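Local structure of acetyl xylan esterase (Paenibacillus sp. R4, 6AGQ) at residues 24-27 with 28-31; 243-246 with 247-251; 281-284 with 285-289. The protein probably removes acetyl groups from acetylated xylan, acting as a cold-active esterase of the alpha/beta-hydrolase superfamily. All coordinates share one frame; numbering follows the deposited sequence.

In the fold
All three contacts are local ones, each along a single helix. Contact 1 is on helix 24-36, contact 2 on helix 243-251, and contact 3 runs from helix 279-286 into the turn after it. Contacts 1 and 2 have centres about 17 Å apart and touch where F24 CE2 packs 3.5 Å from S251 O. Contact 3 stands apart, with nearest atoms about 11 Å from either of the others. A bound zinc ion lies about 4 Å from the side chain of Y247, 9 Å from that of F24 and 10 Å from that of T281. A GxSxG sequence at the turn from strand 179-184 into helix 186-197 is consistent with the nucleophile elbow of this superfamily.

Contact 1: 24-27 with 28-31; sequences FDLF and WDNA
W28 lays an edge of its indole over one face of the F24 ring, one helical turn back. W28 CD1 comes 3.7 Å from F24 CE1, off-centre toward the rim. The pair is T-shaped, with planes at 63°. The face of the indole receives F27. Here F27 CE2 stands 3.8 Å from W28 CE2, and the edge of F27 points at the indole in a second T-shaped pair, at 84°. W28 therefore gives an edge to one phenylalanine and a face to the other, and the three rings form an aromatic cluster. W28 CG lies anti to the carbonyl carbon (chi1 -74°), which carries the indole back along the helix toward F24. W28 NE1 donates a hydrogen bond to Y252 O. A leucine here would probably leave both phenylalanines without their shared ring partner, and Y252 O without its N-H donor.

The more exposed side is mixed. L26 CD1 lies 3.9 Å from N30 ND2, a methyl beside an amide, with no polar bond between the two side chains. Backbone bonds run through the turn, as from N30 N to L26 O (3.1 Å).

D25 OD1 forms a salt bridge with R261. F27 packs on P149 and F253, in the surrounding loops. F24 and W28 both rest on M258, which places the cluster against helix 255-259.

Contact 2: 243-246 with 247-251; sequences EEQV and YRTLS
R248 reaches back along the helix to E244 and Q245 with two different nitrogens. R248 NH2 donates to E244 OE1 at 2.9 Å, an i to i+4 salt bridge along one helix. It meets the anti lone pair of that oxygen, and OE1 lies close to the guanidinium plane. R248 NH1 bonds Q245 OE1 at 2.7 Å, less well aimed, since the donor stands above the carbonyl plane of the amide. The bend of Q245 at chi2 (48°) carries its amide forward along the helix, between R248 and T249. Q245 NE2 donates to T249 OG1 at 3.0 Å, nearly in the amide plane. Both ends of the amide are thus engaged, which fixes its rotation. T249 OG1 also bonds I146 O. A water accepts from Q245 NE2 and from R248 NE, and E244 is exposed, so this side is the looser and wetter one.

The opposite side is close-packed and largely apolar. V246 CG1 lies 4.0 Å from L250 CD1, the two side chains running side by side. Y247 is buried as well, its side chain about 4 Å from a bound zinc ion. E243 OE2 comes 3.7 Å from Y247 CD2, and the E243 carboxylate is met by R215 in a salt bridge.

V246, Y247 and L250 face helix 226-236, where they touch W232, F233 and I229. Y247 and L250 also meet helix 214-219, at R215, V218 and F214.

Contact 3: 281-284 with 285-289; sequences TCFA and AYNHL
H288 turns its imidazole back to A284, one turn earlier. H288 ND1 donates to A284 O at 2.9 Å, with the oxygen at the ring edge and near the ring plane. The bond is fairly straight (158°), and it places the proton on ND1. A284 O thus takes its bond from a side chain, while the backbone N of H288 bonds A285 O.

The preceding carbonyls take backbone partners. A285 N reaches T281 O only weakly, at 3.4 Å. Y286 N bonds C282 O at 3.0 Å. N287 N bonds F283 O at 2.8 Å. A type I beta turn spans Y286 to L289, with L289 N donating to Y286 O.

Helix 279-286 is the connection in a beta-alpha-beta crossover between the parallel strands 265-271 and 293-298, part of the alpha/beta-hydrolase sheet. F283 and Y286 lie side by side, pointing the same way. Y286 CG lies anti to the backbone N (chi1 -179°), which sets its ring beside that of F283. F283 CD1 is 4.0 Å from Y286 CD2, with the ring planes at 89°. F283 packs on I270 and L297 of those strands and Y286 on M268 and V295, and the Y286 ring also takes a cation-pi contact from K293.

Two side-chain groups find their partners beyond the two segments. N287 ND2 is 3.3 Å from F283 O, but the angle is poor for a bond. N287 ND2 bonds Y14 O instead, and T281 OG1 is bonded to P278 O, just before the helix. A284 and H288 meet M256, and A285 meets A259, both on helix 255-259.

Contact 1: 24-27 with 28-31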
loop_
_atom_site.group_PDB
_atom_site.type_symbol
_atom_site.label_atom_id
_atom_site.label_comp_id
_atom_site.label_asym_id
_atom_site.label_seq_id
_atom_site.Cartn_x
_atom_site.Cartn_y
_atom_site.Cartn_z
ATOM N N PHE A 24 22.865 38.113 3.960
ATOM C CA PHE A 24 23.337 36.695 4.089
ATOM C C PHE A 24 24.747 36.611 4.659
ATOM O O PHE A 24 24.960 35.881 5.665
ATOM C CB PHE A 24 23.280 35.971 2.749
ATOM C CG PHE A 24 23.541 34.476 2.787
ATOM C CD1 PHE A 24 24.855 33.965 2.651
ATOM C CD2 PHE A 24 22.473 33.571 2.819
ATOM C CE1 PHE A 24 25.085 32.607 2.617
ATOM C CE2 PHE A 24 22.711 32.184 2.749
ATOM C CZ PHE A 24 24.015 31.707 2.640
ATOM N N ASP A 25 25.702 37.334 4.051
ATOM C CA ASP A 25 27.097 37.257 4.548
ATOM C C ASP A 25 27.258 37.857 5.948
ATOM O O ASP A 25 27.919 37.254 6.834
ATOM C CB ASP A 25 28.105 37.825 3.555
ATOM C CG ASP A 25 28.089 37.067 2.224
ATOM O OD1 ASP A 25 27.992 35.816 2.243
ATOM O OD2 ASP A 25 28.143 37.709 1.144
ATOM N N LEU A 26 26.610 38.991 6.181
ATOM C CA LEU A 26 26.582 39.564 7.539
ATOM C C LEU A 26 25.995 38.592 8.628
ATOM O O LEU A 26 26.583 38.435 9.690
ATOM C CB LEU A 26 25.849 40.897 7.552
ATOM C CG LEU A 26 25.658 41.547 8.932
ATOM C CD1 LEU A 26 27.024 41.882 9.506
ATOM C CD2 LEU A 26 24.763 42.788 8.836
ATOM N N PHE A 27 24.854 37.980 8.373
ATOM C CA PHE A 27 24.270 37.004 9.335
ATOM C C PHE A 27 25.297 35.918 9.693
ATOM O O PHE A 27 25.476 35.616 10.884
ATOM C CB PHE A 27 23.018 36.372 8.758
ATOM C CG PHE A 27 22.487 35.226 9.562
ATOM C CD1 PHE A 27 21.623 35.453 10.627
ATOM C CD2 PHE A 27 22.820 33.920 9.237
ATOM C CE1 PHE A 27 21.123 34.379 11.365
ATOM C CE2 PHE A 27 22.342 32.845 9.964
ATOM C CZ PHE A 27 21.482 33.072 11.025
ATOM N N TRP A 28 25.976 35.366 8.670
ATOM C CA TRP A 28 26.948 34.324 8.871
ATOM C C TRP A 28 28.252 34.767 9.537
ATOM O O TRP A 28 28.792 34.022 10.408
ATOM C CB TRP A 28 27.205 33.463 7.619
ATOM C CG TRP A 28 26.063 32.527 7.347
ATOM C CD1 TRP A 28 25.194 32.563 6.281
ATOM C CD2 TRP A 28 25.657 31.418 8.153
ATOM N NE1 TRP A 28 24.277 31.579 6.406
ATOM C CE2 TRP A 28 24.525 30.859 7.540
ATOM C CE3 TRP A 28 26.125 30.868 9.358
ATOM C CZ2 TRP A 28 23.860 29.746 8.058
ATOM C CZ3 TRP A 28 25.453 29.780 9.897
ATOM C CH2 TRP A 28 24.309 29.249 9.259
ATOM N N ASP A 29 28.823 35.901 9.186
ATOM C CA ASP A 29 30.073 36.201 9.904
ATOM C C ASP A 29 29.856 36.684 11.356
ATOM O O ASP A 29 30.760 36.531 12.169
ATOM C CB ASP A 29 31.107 36.991 9.104
ATOM C CG ASP A 29 30.516 38.064 8.344
ATOM O OD1 ASP A 29 29.486 38.532 8.849
ATOM O OD2 ASP A 29 31.030 38.403 7.249
ATOM N N ASN A 30 28.660 37.189 11.695
ATOM C CA ASN A 30 28.274 37.342 13.100
ATOM C C ASN A 30 28.192 35.976 13.797
ATOM O O ASN A 30 28.729 35.803 14.893
ATOM C CB ASN A 30 26.897 38.056 13.287
ATOM C CG ASN A 30 26.957 39.589 13.033
ATOM O OD1 ASN A 30 28.028 40.214 12.986
ATOM N ND2 ASN A 30 25.792 40.179 12.842
ATOM N N ALA A 31 27.488 35.019 13.195
ATOM C CA ALA A 31 27.372 33.706 13.831
ATOM C C ALA A 31 28.726 33.064 13.966
ATOM O O ALA A 31 28.995 32.451 14.966
ATOM C CB ALA A 31 26.437 32.814 13.073
#

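Contact 2: 243-246 with 247-251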
loop_
_atom_site.group_PDB
_atom_site.type_symbol
_atom_site.label_atom_id
_atom_site.label_comp_id
_atom_site.label_asym_id
_atom_site.label_seq_id
_atom_site.Cartn_x
_atom_site.Cartn_y
_atom_site.Cartn_z
ATOM N N GLU A 243 4.086 32.622 5.372
ATOM C CA GLU A 243 4.946 31.880 4.446
ATOM C C GLU A 243 6.208 32.648 4.157
ATOM O O GLU A 243 7.250 32.041 3.895
ATOM C CB GLU A 243 4.256 31.507 3.111
ATOM C CG GLU A 243 3.886 32.663 2.132
ATOM C CD GLU A 243 5.010 33.258 1.233
ATOM O OE1 GLU A 243 4.838 34.419 0.760
ATOM O OE2 GLU A 243 6.052 32.607 0.970
ATOM N N GLU A 244 6.105 33.980 4.154
ATOM C CA GLU A 244 7.233 34.840 3.757
ATOM C C GLU A 244 8.371 34.736 4.796
ATOM O O GLU A 244 9.476 34.417 4.471
ATOM C CB GLU A 244 6.756 36.296 3.574
ATOM C CG GLU A 244 7.693 37.175 2.767
ATOM C CD GLU A 244 7.439 38.681 2.954
ATOM O OE1 GLU A 244 8.349 39.351 3.476
ATOM O OE2 GLU A 244 6.340 39.194 2.601
ATOM N N GLN A 245 8.053 34.945 6.059
ATOM C CA GLN A 245 8.983 34.660 7.151
ATOM C C GLN A 245 9.505 33.216 7.114
ATOM O O GLN A 245 10.709 33.003 7.244
ATOM C CB GLN A 245 8.367 35.015 8.507
ATOM C CG GLN A 245 9.326 35.029 9.707
ATOM C CD GLN A 245 10.609 35.804 9.452
ATOM O OE1 GLN A 245 10.563 37.025 9.327
ATOM N NE2 GLN A 245 11.776 35.089 9.346
ATOM N N VAL A 246 8.656 32.229 6.883
ATOM C CA VAL A 246 9.155 30.834 6.862
ATOM C C VAL A 246 10.270 30.651 5.811
ATOM O O VAL A 246 11.351 30.202 6.168
ATOM C CB VAL A 246 8.033 29.800 6.693
ATOM C CG1 VAL A 246 8.601 28.415 6.452
ATOM C CG2 VAL A 246 7.145 29.755 7.919
ATOM N N TYR A 247 10.061 31.090 4.557
ATOM C CA TYR A 247 11.048 30.874 3.504
ATOM C C TYR A 247 12.199 31.863 3.570
ATOM O O TYR A 247 13.298 31.550 3.096
ATOM C CB TYR A 247 10.404 30.827 2.103
ATOM C CG TYR A 247 9.503 29.601 1.948
ATOM C CD1 TYR A 247 10.037 28.315 1.975
ATOM C CD2 TYR A 247 8.128 29.711 1.856
ATOM C CE1 TYR A 247 9.242 27.184 1.867
ATOM C CE2 TYR A 247 7.317 28.578 1.759
ATOM C CZ TYR A 247 7.875 27.335 1.728
ATOM O OH TYR A 247 7.083 26.197 1.657
ATOM N N ARG A 248 11.997 33.047 4.128
ATOM C CA ARG A 248 13.153 33.925 4.380
ATOM C C ARG A 248 14.064 33.346 5.494
ATOM O O ARG A 248 15.258 33.394 5.362
ATOM C CB ARG A 248 12.723 35.361 4.682
ATOM C CG ARG A 248 13.834 36.214 5.290
ATOM C CD ARG A 248 13.450 37.674 5.339
ATOM N NE ARG A 248 12.370 37.893 6.308
ATOM C CZ ARG A 248 11.090 38.159 6.015
ATOM N NH1 ARG A 248 10.217 38.340 7.011
ATOM N NH2 ARG A 248 10.660 38.250 4.753
ATOM N N THR A 249 13.505 32.762 6.559
ATOM C CA THR A 249 14.325 32.002 7.558
ATOM C C THR A 249 15.167 30.951 6.855
ATOM O O THR A 249 16.369 30.899 7.069
ATOM C CB THR A 249 13.464 31.296 8.631
ATOM O OG1 THR A 249 12.794 32.275 9.389
ATOM C CG2 THR A 249 14.280 30.405 9.611
ATOM N N LEU A 250 14.543 30.160 5.994
ATOM C CA LEU A 250 15.200 29.007 5.374
ATOM C C LEU A 250 16.244 29.382 4.311
ATOM O O LEU A 250 17.218 28.597 4.060
ATOM C CB LEU A 250 14.139 28.047 4.811
ATOM C CG LEU A 250 13.201 27.373 5.870
ATOM C CD1 LEU A 250 12.005 26.632 5.249
ATOM C CD2 LEU A 250 13.959 26.402 6.734
ATOM N N SER A 251 16.086 30.584 3.706
ATOM C CA SER A 251 17.033 31.036 2.677
ATOM C C SER A 251 18.512 31.173 3.169
ATOM O O SER A 251 19.454 30.897 2.438
ATOM C CB SER A 251 16.519 32.383 2.071
ATOM O OG SER A 251 16.620 33.441 3.073
HETATM O O HOH W 1 14.165 37.232 8.989
#

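Contact 3: 281-284 with 285-289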
loop_
_atom_site.group_PDB
_atom_site.type_symbol
_atom_site.label_atom_id
_atom_site.label_comp_id
_atom_site.label_asym_id
_atom_site.label_seq_id
_atom_site.Cartn_x
_atom_site.Cartn_y
_atom_site.Cartn_z
ATOM N N THR A 281 16.045 20.050 -7.341
ATOM C CA THR A 281 16.589 20.831 -6.221
ATOM C C THR A 281 18.119 20.609 -6.100
ATOM O O THR A 281 18.868 21.508 -5.758
ATOM C CB THR A 281 15.845 20.570 -4.895
ATOM O OG1 THR A 281 15.969 19.193 -4.464
ATOM C CG2 THR A 281 14.364 20.976 -5.049
ATOM N N CYS A 282 18.558 19.409 -6.433
ATOM C CA CYS A 282 19.969 19.057 -6.468
ATOM C C CYS A 282 20.652 19.803 -7.600
ATOM O O CYS A 282 21.696 20.432 -7.362
ATOM C CB CYS A 282 20.122 17.553 -6.572
ATOM S SG CYS A 282 19.596 16.729 -5.039
ATOM N N PHE A 283 20.051 19.775 -8.796
ATOM C CA PHE A 283 20.548 20.520 -9.957
ATOM C C PHE A 283 20.613 22.033 -9.751
ATOM O O PHE A 283 21.624 22.659 -10.139
ATOM C CB PHE A 283 19.826 20.154 -11.264
ATOM C CG PHE A 283 20.526 19.071 -12.047
ATOM C CD1 PHE A 283 21.736 19.324 -12.652
ATOM C CD2 PHE A 283 19.998 17.767 -12.130
ATOM C CE1 PHE A 283 22.399 18.319 -13.349
ATOM C CE2 PHE A 283 20.660 16.761 -12.818
ATOM C CZ PHE A 283 21.857 17.039 -13.429
ATOM N N ALA A 284 19.622 22.594 -9.061
ATOM C CA ALA A 284 19.609 23.991 -8.726
ATOM C C ALA A 284 20.820 24.485 -7.937
ATOM O O ALA A 284 21.358 25.575 -8.240
ATOM C CB ALA A 284 18.329 24.313 -7.956
ATOM N N ALA A 285 21.216 23.758 -6.887
ATOM C CA ALA A 285 22.507 24.042 -6.212
ATOM C C ALA A 285 23.749 23.757 -7.119
ATOM O O ALA A 285 24.602 24.647 -7.271
ATOM C CB ALA A 285 22.627 23.278 -4.862
ATOM N N TYR A 286 23.834 22.562 -7.723
ATOM C CA TYR A 286 24.925 22.200 -8.696
ATOM C C TYR A 286 25.157 23.305 -9.739
ATOM O O TYR A 286 26.266 23.729 -9.968
ATOM C CB TYR A 286 24.583 20.870 -9.425
ATOM C CG TYR A 286 25.639 20.403 -10.421
ATOM C CD1 TYR A 286 26.828 19.876 -9.958
ATOM C CD2 TYR A 286 25.466 20.523 -11.807
ATOM C CE1 TYR A 286 27.809 19.470 -10.798
ATOM C CE2 TYR A 286 26.466 20.110 -12.683
ATOM C CZ TYR A 286 27.646 19.575 -12.156
ATOM O OH TYR A 286 28.741 19.110 -12.905
ATOM N N ASN A 287 24.097 23.857 -10.285
ATOM C CA ASN A 287 24.233 24.872 -11.356
ATOM C C ASN A 287 24.636 26.269 -10.864
ATOM O O ASN A 287 24.914 27.148 -11.688
ATOM C CB ASN A 287 22.935 24.941 -12.195
ATOM C CG ASN A 287 22.778 23.749 -13.095
ATOM O OD1 ASN A 287 23.764 23.199 -13.547
ATOM N ND2 ASN A 287 21.550 23.324 -13.337
ATOM N N HIS A 288 24.687 26.458 -9.546
ATOM C CA HIS A 288 25.221 27.652 -8.898
ATOM C C HIS A 288 26.620 27.519 -8.282
ATOM O O HIS A 288 27.175 28.474 -7.825
ATOM C CB HIS A 288 24.229 28.125 -7.789
ATOM C CG HIS A 288 23.103 28.946 -8.315
ATOM N ND1 HIS A 288 21.816 28.463 -8.419
ATOM C CD2 HIS A 288 23.077 30.209 -8.814
ATOM C CE1 HIS A 288 21.037 29.402 -8.920
ATOM N NE2 HIS A 288 21.775 30.470 -9.173
ATOM N N LEU A 289 27.200 26.345 -8.275
ATOM C CA LEU A 289 28.576 26.168 -7.776
ATOM C C LEU A 289 29.491 27.121 -8.529
ATOM O O LEU A 289 29.346 27.268 -9.727
ATOM C CB LEU A 289 29.028 24.733 -7.978
ATOM C CG LEU A 289 28.295 23.685 -7.105
ATOM C CD1 LEU A 289 28.684 22.312 -7.553
ATOM C CD2 LEU A 289 28.625 23.825 -5.623
#